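Local coordinates for copper homeostasis protein CutC (Streptococcus agalactiae, PDB 2BDQ), which probably binds copper ions and takes part in copper homeostasis in the cytoplasm, at residues 98-104 with 129-134; 147-153 with 179-185; 104-110 with 141-147. All blocks are in the same frame, centred on the assembly; numbering follows the deposited sequence.

Interaction 1 (98-104 with 129-134)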
# COMPACT_ATOMS: atom_id res chain seq x y z
N LEU A 98 8.94 -16.11 8.34
CA LEU A 98 10.11 -16.67 8.99
C LEU A 98 10.00 -16.60 10.50
O LEU A 98 9.30 -15.75 11.03
CB LEU A 98 11.38 -15.92 8.58
CG LEU A 98 11.76 -15.84 7.10
CD1 LEU A 98 13.03 -15.02 6.99
CD2 LEU A 98 11.96 -17.24 6.52
N THR A 99 10.71 -17.49 11.18
CA THR A 99 10.74 -17.52 12.64
C THR A 99 11.82 -16.55 13.09
O THR A 99 12.62 -16.09 12.28
CB THR A 99 11.10 -18.94 13.16
OG1 THR A 99 12.42 -19.29 12.71
CG2 THR A 99 10.10 -19.97 12.65
N SER A 100 11.85 -16.27 14.39
CA SER A 100 12.83 -15.37 14.97
C SER A 100 14.26 -15.82 14.68
O SER A 100 15.19 -15.00 14.69
CB SER A 100 12.62 -15.25 16.48
OG SER A 100 12.82 -16.50 17.12
N ASN A 101 14.44 -17.11 14.42
CA ASN A 101 15.77 -17.64 14.11
C ASN A 101 16.03 -17.72 12.60
O ASN A 101 16.90 -18.46 12.15
CB ASN A 101 15.96 -19.01 14.77
CG ASN A 101 14.72 -19.87 14.71
OD1 ASN A 101 14.54 -20.67 13.78
ND2 ASN A 101 13.83 -19.70 15.69
N ASN A 102 15.26 -16.95 11.84
CA ASN A 102 15.41 -16.88 10.39
C ASN A 102 15.21 -18.17 9.63
O ASN A 102 15.88 -18.43 8.62
CB ASN A 102 16.80 -16.32 10.06
CG ASN A 102 16.99 -14.93 10.58
OD1 ASN A 102 18.09 -14.54 10.95
ND2 ASN A 102 15.91 -14.15 10.61
N HIS A 103 14.29 -19.00 10.10
CA HIS A 103 13.98 -20.25 9.44
C HIS A 103 12.55 -20.17 8.96
O HIS A 103 11.78 -19.33 9.42
CB HIS A 103 14.16 -21.42 10.40
CG HIS A 103 15.59 -21.79 10.63
ND1 HIS A 103 16.06 -22.27 11.84
CD2 HIS A 103 16.67 -21.73 9.81
CE1 HIS A 103 17.36 -22.48 11.75
NE2 HIS A 103 17.75 -22.16 10.53
N ILE A 104 12.19 -21.04 8.02
CA ILE A 104 10.83 -21.03 7.51
C ILE A 104 9.84 -21.40 8.59
O ILE A 104 9.96 -22.46 9.21
CB ILE A 104 10.68 -22.00 6.33
CG1 ILE A 104 11.52 -21.50 5.15
CG2 ILE A 104 9.22 -22.12 5.94
CD1 ILE A 104 11.39 -22.34 3.92
N VAL A 129 17.14 -14.41 3.68
CA VAL A 129 17.46 -14.16 5.09
C VAL A 129 17.83 -15.47 5.79
O VAL A 129 18.50 -15.47 6.83
CB VAL A 129 16.26 -13.52 5.85
CG1 VAL A 129 16.61 -13.30 7.33
CG2 VAL A 129 15.86 -12.21 5.20
N ILE A 130 17.38 -16.58 5.22
CA ILE A 130 17.67 -17.90 5.77
C ILE A 130 19.18 -18.16 5.73
O ILE A 130 19.84 -17.89 4.72
CB ILE A 130 16.92 -18.98 4.95
CG1 ILE A 130 15.41 -18.70 5.02
CG2 ILE A 130 17.24 -20.38 5.48
CD1 ILE A 130 14.57 -19.70 4.27
N PRO A 131 19.75 -18.67 6.83
CA PRO A 131 21.20 -18.93 6.81
C PRO A 131 21.53 -19.88 5.66
O PRO A 131 20.88 -20.91 5.49
CB PRO A 131 21.47 -19.54 8.19
CG PRO A 131 20.13 -20.06 8.63
CD PRO A 131 19.17 -19.01 8.14
N LYS A 132 22.54 -19.50 4.87
CA LYS A 132 22.96 -20.26 3.69
C LYS A 132 23.10 -21.76 3.92
O LYS A 132 22.98 -22.54 2.97
CB LYS A 132 24.27 -19.69 3.12
CG LYS A 132 24.24 -18.18 2.82
CD LYS A 132 23.03 -17.78 1.96
CE LYS A 132 22.80 -16.25 1.92
NZ LYS A 132 21.56 -15.84 1.16
N SER A 133 23.36 -22.17 5.15
CA SER A 133 23.50 -23.59 5.44
C SER A 133 22.15 -24.29 5.49
O SER A 133 22.05 -25.46 5.12
CB SER A 133 24.25 -23.80 6.76
OG SER A 133 23.51 -23.30 7.86
N ASP A 134 21.11 -23.58 5.94
CA ASP A 134 19.76 -24.14 6.04
C ASP A 134 18.93 -23.83 4.80
O ASP A 134 17.72 -24.09 4.77
CB ASP A 134 19.04 -23.58 7.27
CG ASP A 134 19.82 -23.76 8.55
OD1 ASP A 134 20.88 -23.10 8.69
OD2 ASP A 134 19.39 -24.55 9.41
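Leu98, Asn102 and Ile104 meet Val129 and Ile130 where two neighbouring beta-alpha loops of a TIM barrel lie against each other, one following strand 92-95 and the other strand 121-123. The leucine runs obliquely over the valine, its CD1 methyl 3.7 Å from Val129 CB, while its other branch reaches toward CG1 of Ile130. Leu98, Ile104 and Ile130 are buried, and hydrocarbon chains suit them because they bring no polar atom needing a partner. Ile130 continues the apolar seam: its CD1 stands 3.6 Å from Ile104 CG1, brought there by a chain extended at chi2 (-179°).

Nearer the surface polar groups of the first loop, Asn102 and His103, meet Val129, Pro131 and Asp134. The amide of Asn102 comes crosswise to Val129 and lays ND2 3.5 Å from its CG1 methyl. Asn102 also ends a type I turn begun at Thr99 and has positive phi, a conformation asparagine tolerates well; its carbonyl O receives a CA-H...O contact from Ile130 CA at 3.4 Å. Thr99 steadies the turn through OG1, which gives its proton to Asn101 OD1 and accepts from His103 N.

The His103 ring extends toward the second loop, where NE2 lies 3.7 Å from Pro131 CG. Asp134, at the N-cap position of helix 135-144, meets this ring obliquely: imidazole and carboxylate planes are turned 43° apart, and OD2 lies 3.1 Å from His103 NE2.

Interaction 2 (147-153 with 179-185)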
# COMPACT_ATOMS: atom_id res chain seq x y z
N PHE A 147 4.60 -25.35 -2.48
CA PHE A 147 4.93 -24.09 -3.14
C PHE A 147 5.35 -24.32 -4.59
O PHE A 147 5.98 -25.32 -4.90
CB PHE A 147 6.05 -23.38 -2.38
CG PHE A 147 5.56 -22.44 -1.33
CD1 PHE A 147 5.54 -21.06 -1.56
CD2 PHE A 147 5.10 -22.92 -0.10
CE1 PHE A 147 5.07 -20.18 -0.59
CE2 PHE A 147 4.63 -22.04 0.87
CZ PHE A 147 4.62 -20.66 0.62
N THR A 148 5.00 -23.37 -5.46
CA THR A 148 5.31 -23.45 -6.89
C THR A 148 6.68 -22.88 -7.27
O THR A 148 7.38 -23.45 -8.10
CB THR A 148 4.22 -22.74 -7.72
OG1 THR A 148 2.95 -23.34 -7.43
CG2 THR A 148 4.50 -22.86 -9.21
N ARG A 149 7.05 -21.74 -6.70
CA ARG A 149 8.35 -21.16 -6.99
C ARG A 149 8.89 -20.31 -5.86
O ARG A 149 8.18 -19.97 -4.91
CB ARG A 149 8.34 -20.35 -8.30
CG ARG A 149 7.40 -19.19 -8.32
CD ARG A 149 7.56 -18.34 -9.58
NE ARG A 149 6.37 -17.53 -9.73
CZ ARG A 149 5.21 -18.00 -10.18
NH1 ARG A 149 5.12 -19.28 -10.53
NH2 ARG A 149 4.14 -17.22 -10.23
N ILE A 150 10.17 -19.98 -5.99
CA ILE A 150 10.88 -19.18 -5.01
C ILE A 150 11.58 -18.03 -5.70
O ILE A 150 12.32 -18.22 -6.67
CB ILE A 150 11.96 -20.02 -4.29
CG1 ILE A 150 11.36 -21.32 -3.76
CG2 ILE A 150 12.58 -19.22 -3.15
CD1 ILE A 150 12.37 -22.25 -3.10
N LEU A 151 11.34 -16.83 -5.18
CA LEU A 151 11.96 -15.61 -5.68
C LEU A 151 13.10 -15.31 -4.72
O LEU A 151 12.87 -15.12 -3.52
CB LEU A 151 10.96 -14.45 -5.68
CG LEU A 151 11.58 -13.08 -5.96
CD1 LEU A 151 12.28 -13.10 -7.31
CD2 LEU A 151 10.51 -12.01 -5.94
N LEU A 152 14.32 -15.28 -5.24
CA LEU A 152 15.48 -15.03 -4.40
C LEU A 152 16.56 -14.20 -5.08
O LEU A 152 16.62 -14.10 -6.30
CB LEU A 152 16.06 -16.37 -3.92
CG LEU A 152 16.39 -17.44 -4.97
CD1 LEU A 152 17.73 -17.13 -5.63
CD2 LEU A 152 16.46 -18.79 -4.28
N HIS A 153 17.42 -13.60 -4.25
CA HIS A 153 18.50 -12.76 -4.72
C HIS A 153 19.83 -13.51 -4.66
O HIS A 153 20.75 -13.21 -5.42
CB HIS A 153 18.57 -11.49 -3.86
CG HIS A 153 19.70 -10.57 -4.23
ND1 HIS A 153 19.75 -9.91 -5.44
CD2 HIS A 153 20.81 -10.21 -3.56
CE1 HIS A 153 20.85 -9.19 -5.50
NE2 HIS A 153 21.52 -9.35 -4.37
N ILE A 179 10.69 -27.51 -7.83
CA ILE A 179 10.13 -26.19 -7.61
C ILE A 179 10.94 -25.19 -8.42
O ILE A 179 12.16 -25.31 -8.53
CB ILE A 179 10.17 -25.83 -6.11
CG1 ILE A 179 9.44 -24.50 -5.88
CG2 ILE A 179 11.61 -25.76 -5.63
CD1 ILE A 179 9.19 -24.20 -4.43
N GLU A 180 10.26 -24.20 -9.00
CA GLU A 180 10.92 -23.19 -9.82
C GLU A 180 11.67 -22.12 -9.04
O GLU A 180 11.22 -21.65 -8.01
CB GLU A 180 9.89 -22.50 -10.72
CG GLU A 180 9.46 -23.30 -11.96
CD GLU A 180 10.62 -23.55 -12.94
OE1 GLU A 180 11.29 -24.60 -12.83
OE2 GLU A 180 10.88 -22.67 -13.80
N ILE A 181 12.83 -21.74 -9.57
CA ILE A 181 13.65 -20.72 -8.95
C ILE A 181 13.61 -19.47 -9.84
O ILE A 181 13.83 -19.54 -11.05
CB ILE A 181 15.12 -21.17 -8.83
CG1 ILE A 181 15.22 -22.37 -7.88
CG2 ILE A 181 15.96 -20.00 -8.35
CD1 ILE A 181 14.92 -22.06 -6.43
N MSE A 182 13.32 -18.32 -9.24
CA MSE A 182 13.26 -17.07 -9.98
C MSE A 182 14.23 -16.07 -9.37
O MSE A 182 14.30 -15.94 -8.16
CB MSE A 182 11.82 -16.53 -9.96
CG MSE A 182 11.68 -15.12 -10.56
SE MSE A 182 9.85 -14.60 -10.95
CE MSE A 182 9.05 -14.76 -9.18
N VAL A 183 14.99 -15.38 -10.22
CA VAL A 183 15.93 -14.40 -9.70
C VAL A 183 15.31 -13.01 -9.61
O VAL A 183 14.52 -12.61 -10.48
CB VAL A 183 17.21 -14.31 -10.56
CG1 VAL A 183 18.02 -15.57 -10.38
CG2 VAL A 183 16.84 -14.12 -12.03
N GLY A 184 15.66 -12.30 -8.54
CA GLY A 184 15.17 -10.95 -8.31
C GLY A 184 16.19 -10.13 -7.55
O GLY A 184 17.19 -10.67 -7.06
N GLY A 185 15.94 -8.83 -7.45
CA GLY A 185 16.85 -7.93 -6.75
C GLY A 185 18.05 -7.55 -7.61
O GLY A 185 19.04 -8.27 -7.64
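With CG anti to the backbone N (chi1 172°) and a bend at chi3, the selenomethionine Met182 carries its CE methyl to the edge of the Arg149 guanidinium, 3.9 Å from NE. Arg149 meets it with a chain extended from CG to NE. Leu151, beside them on the same face, brings CD1 3.9 Å from Met182 CG; Met182 also touches His205 of the next strand, 203-206.

Strands 149-152 and 180-183 run parallel as neighbours in the TIM barrel, joined through helix 165-175 in a beta-alpha-beta crossover. Backbone hydrogen bonds run in both directions between them, among them Ile150 N to Glu180 O and Met182 N to Ile150 O, both 2.8 Å. On the other face Ile150 and Ile181 run alongside one another with their tips directed alike, and Ile179 lies across Ile150, with CD1 3.7 Å from Ile150 CG1. These beta-branched residues favour extended backbone and give helices 135-144 and 165-175 an apolar surface.

Past the strand ends, His153 ND1 donates to Gly184 O at 3.1 Å, the acceptor lying in the ring plane and the bond using a carbonyl lone pair (N-H...O 155°). ND1 also makes a weak second hydrogen bond to Gly185 O, while NE2 is held by Glu159 O.

Interaction 3 (104-110 with 141-147)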
# COMPACT_ATOMS: atom_id res chain seq x y z
N ILE A 104 12.19 -21.04 8.02
CA ILE A 104 10.83 -21.03 7.51
C ILE A 104 9.84 -21.40 8.59
O ILE A 104 9.96 -22.46 9.21
CB ILE A 104 10.68 -22.00 6.33
CG1 ILE A 104 11.52 -21.50 5.15
CG2 ILE A 104 9.22 -22.12 5.94
CD1 ILE A 104 11.39 -22.34 3.92
N ASP A 105 8.87 -20.53 8.83
CA ASP A 105 7.85 -20.79 9.84
C ASP A 105 6.77 -21.67 9.21
O ASP A 105 5.75 -21.17 8.74
CB ASP A 105 7.24 -19.48 10.34
CG ASP A 105 6.34 -19.68 11.55
OD1 ASP A 105 5.82 -20.80 11.72
OD2 ASP A 105 6.15 -18.72 12.33
N THR A 106 7.02 -22.98 9.20
CA THR A 106 6.10 -23.95 8.63
C THR A 106 4.71 -23.93 9.25
O THR A 106 3.71 -24.00 8.55
CB THR A 106 6.66 -25.40 8.75
OG1 THR A 106 7.93 -25.48 8.10
CG2 THR A 106 5.71 -26.39 8.09
N GLU A 107 4.64 -23.85 10.58
CA GLU A 107 3.35 -23.84 11.25
C GLU A 107 2.49 -22.65 10.84
O GLU A 107 1.29 -22.80 10.60
CB GLU A 107 3.53 -23.86 12.77
CG GLU A 107 4.67 -22.99 13.29
CD GLU A 107 6.00 -23.72 13.33
OE1 GLU A 107 6.11 -24.70 14.11
OE2 GLU A 107 6.94 -23.33 12.60
N ALA A 108 3.10 -21.47 10.73
CA ALA A 108 2.34 -20.28 10.34
C ALA A 108 1.83 -20.42 8.91
O ALA A 108 0.67 -20.12 8.63
CB ALA A 108 3.21 -19.02 10.48
N ILE A 109 2.69 -20.88 8.00
CA ILE A 109 2.29 -21.05 6.61
C ILE A 109 1.16 -22.07 6.48
O ILE A 109 0.22 -21.86 5.70
CB ILE A 109 3.47 -21.51 5.73
CG1 ILE A 109 4.53 -20.41 5.66
CG2 ILE A 109 2.98 -21.83 4.32
CD1 ILE A 109 5.79 -20.84 4.98
N GLU A 110 1.24 -23.17 7.22
CA GLU A 110 0.19 -24.19 7.14
C GLU A 110 -1.15 -23.60 7.58
O GLU A 110 -2.19 -24.00 7.06
CB GLU A 110 0.55 -25.41 8.00
CG GLU A 110 1.79 -26.15 7.53
CD GLU A 110 2.01 -27.50 8.21
OE1 GLU A 110 1.96 -27.57 9.46
OE2 GLU A 110 2.23 -28.49 7.48
N GLN A 141 11.39 -28.05 2.38
CA GLN A 141 10.22 -27.69 3.17
C GLN A 141 9.20 -26.97 2.30
O GLN A 141 8.00 -27.19 2.43
CB GLN A 141 10.61 -26.79 4.33
CG GLN A 141 11.36 -27.48 5.45
CD GLN A 141 11.87 -26.50 6.48
OE1 GLN A 141 12.30 -26.88 7.56
NE2 GLN A 141 11.82 -25.21 6.15
N LEU A 142 9.68 -26.10 1.41
CA LEU A 142 8.77 -25.37 0.53
C LEU A 142 8.10 -26.33 -0.44
O LEU A 142 6.93 -26.16 -0.79
CB LEU A 142 9.51 -24.27 -0.24
CG LEU A 142 9.98 -23.09 0.61
CD1 LEU A 142 10.71 -22.10 -0.28
CD2 LEU A 142 8.78 -22.43 1.30
N VAL A 143 8.84 -27.35 -0.88
CA VAL A 143 8.30 -28.35 -1.78
C VAL A 143 7.21 -29.13 -1.04
O VAL A 143 6.14 -29.40 -1.59
CB VAL A 143 9.39 -29.34 -2.25
CG1 VAL A 143 8.75 -30.50 -3.02
CG2 VAL A 143 10.40 -28.62 -3.14
N ALA A 144 7.48 -29.47 0.22
CA ALA A 144 6.53 -30.21 1.04
C ALA A 144 5.28 -29.39 1.32
O ALA A 144 4.19 -29.93 1.46
CB ALA A 144 7.19 -30.64 2.35
N LEU A 145 5.45 -28.07 1.41
CA LEU A 145 4.33 -27.17 1.67
C LEU A 145 3.52 -26.90 0.41
O LEU A 145 2.53 -26.18 0.44
CB LEU A 145 4.85 -25.85 2.24
CG LEU A 145 5.42 -25.96 3.65
CD1 LEU A 145 6.11 -24.68 4.03
CD2 LEU A 145 4.29 -26.28 4.62
N GLY A 146 3.95 -27.48 -0.71
CA GLY A 146 3.23 -27.30 -1.96
C GLY A 146 3.45 -25.98 -2.69
O GLY A 146 2.57 -25.55 -3.44
N PHE A 147 4.60 -25.35 -2.48
CA PHE A 147 4.93 -24.09 -3.14
C PHE A 147 5.35 -24.32 -4.59
O PHE A 147 5.98 -25.32 -4.90
CB PHE A 147 6.05 -23.38 -2.38
CG PHE A 147 5.56 -22.44 -1.33
CD1 PHE A 147 5.54 -21.06 -1.56
CD2 PHE A 147 5.10 -22.92 -0.10
CE1 PHE A 147 5.07 -20.18 -0.59
CE2 PHE A 147 4.63 -22.04 0.87
CZ PHE A 147 4.62 -20.66 0.62
O HOH W 1 13.55 -23.39 7.25
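The first turn of helix 106-116 faces the last turn of helix 135-144 and the loop after it, with Thr106 CA 7.8 Å from Gln141 CA and Glu110 CA 7.5 Å from Leu145 CA. Leu145 fills much of this gap. Its CG lies beside the backbone N (chi1 -69°) and the extended chi2 spreads the two methyls across the opposite helix: CD2 comes 3.8 Å from Thr106 CG2 and equally near Glu110 CG, while CD1 faces Ile109 CD1. Thr106 and Glu110, one helical turn apart, give the leucine their carbon atoms, and their polar groups suit a contact whose outer edge is partly exposed.

The two helices are neighbours in the outer layer of a TIM barrel, and the strand between them in the chain, 121-123, lies beneath: Ile109 and Leu142 both touch its Phe123. Toward this inner side Ile109 CG2 reaches the edge of the Phe147 ring, in its plane and 3.8 Å from CE2, whereas Leu142 CD2 sits above one ring face, off toward its rim.

Each facing helix end is finished by a familiar motif. Asp105, the N-cap, accepts from Ala108 N through OD1; the other helix closes in a Schellman motif at Gly146, whose positive phi glycine takes without strain.

Gln141 and Ile104 overlap head to tail. The glutamine amide rests NE2 3.4 Å from Ile104 CB, against the isoleucine's hydrocarbon, and Leu142 supports its far end with CG 3.7 Å from Ile104 CD1. A water links the two segments, accepting from Gln141 NE2 at 2.7 Å and from Ile104 N at 2.8 Å.

Overall arrangement
All three contacts belong to one eight-stranded TIM barrel. Interaction 2 is innermost, centred about 7 Å from the centre of the chain; interactions 3 and 1 lie farther out, at about 14 and 17 Å. Interactions 1 and 3 share Ile104 and alternate along the chain, with centres about 13 Å apart; both precede interaction 2, helix 135-144 leading directly into strand 149-152. Phe147 joins interaction 3 to interaction 2, where Leu142 also meets Ile150. Interactions 1 and 2 do not touch: their centres are about 16 Å apart and their nearest atoms about 7 Å. The three contacts thus bind successive beta-alpha units together in loop, helix layer and barrel wall.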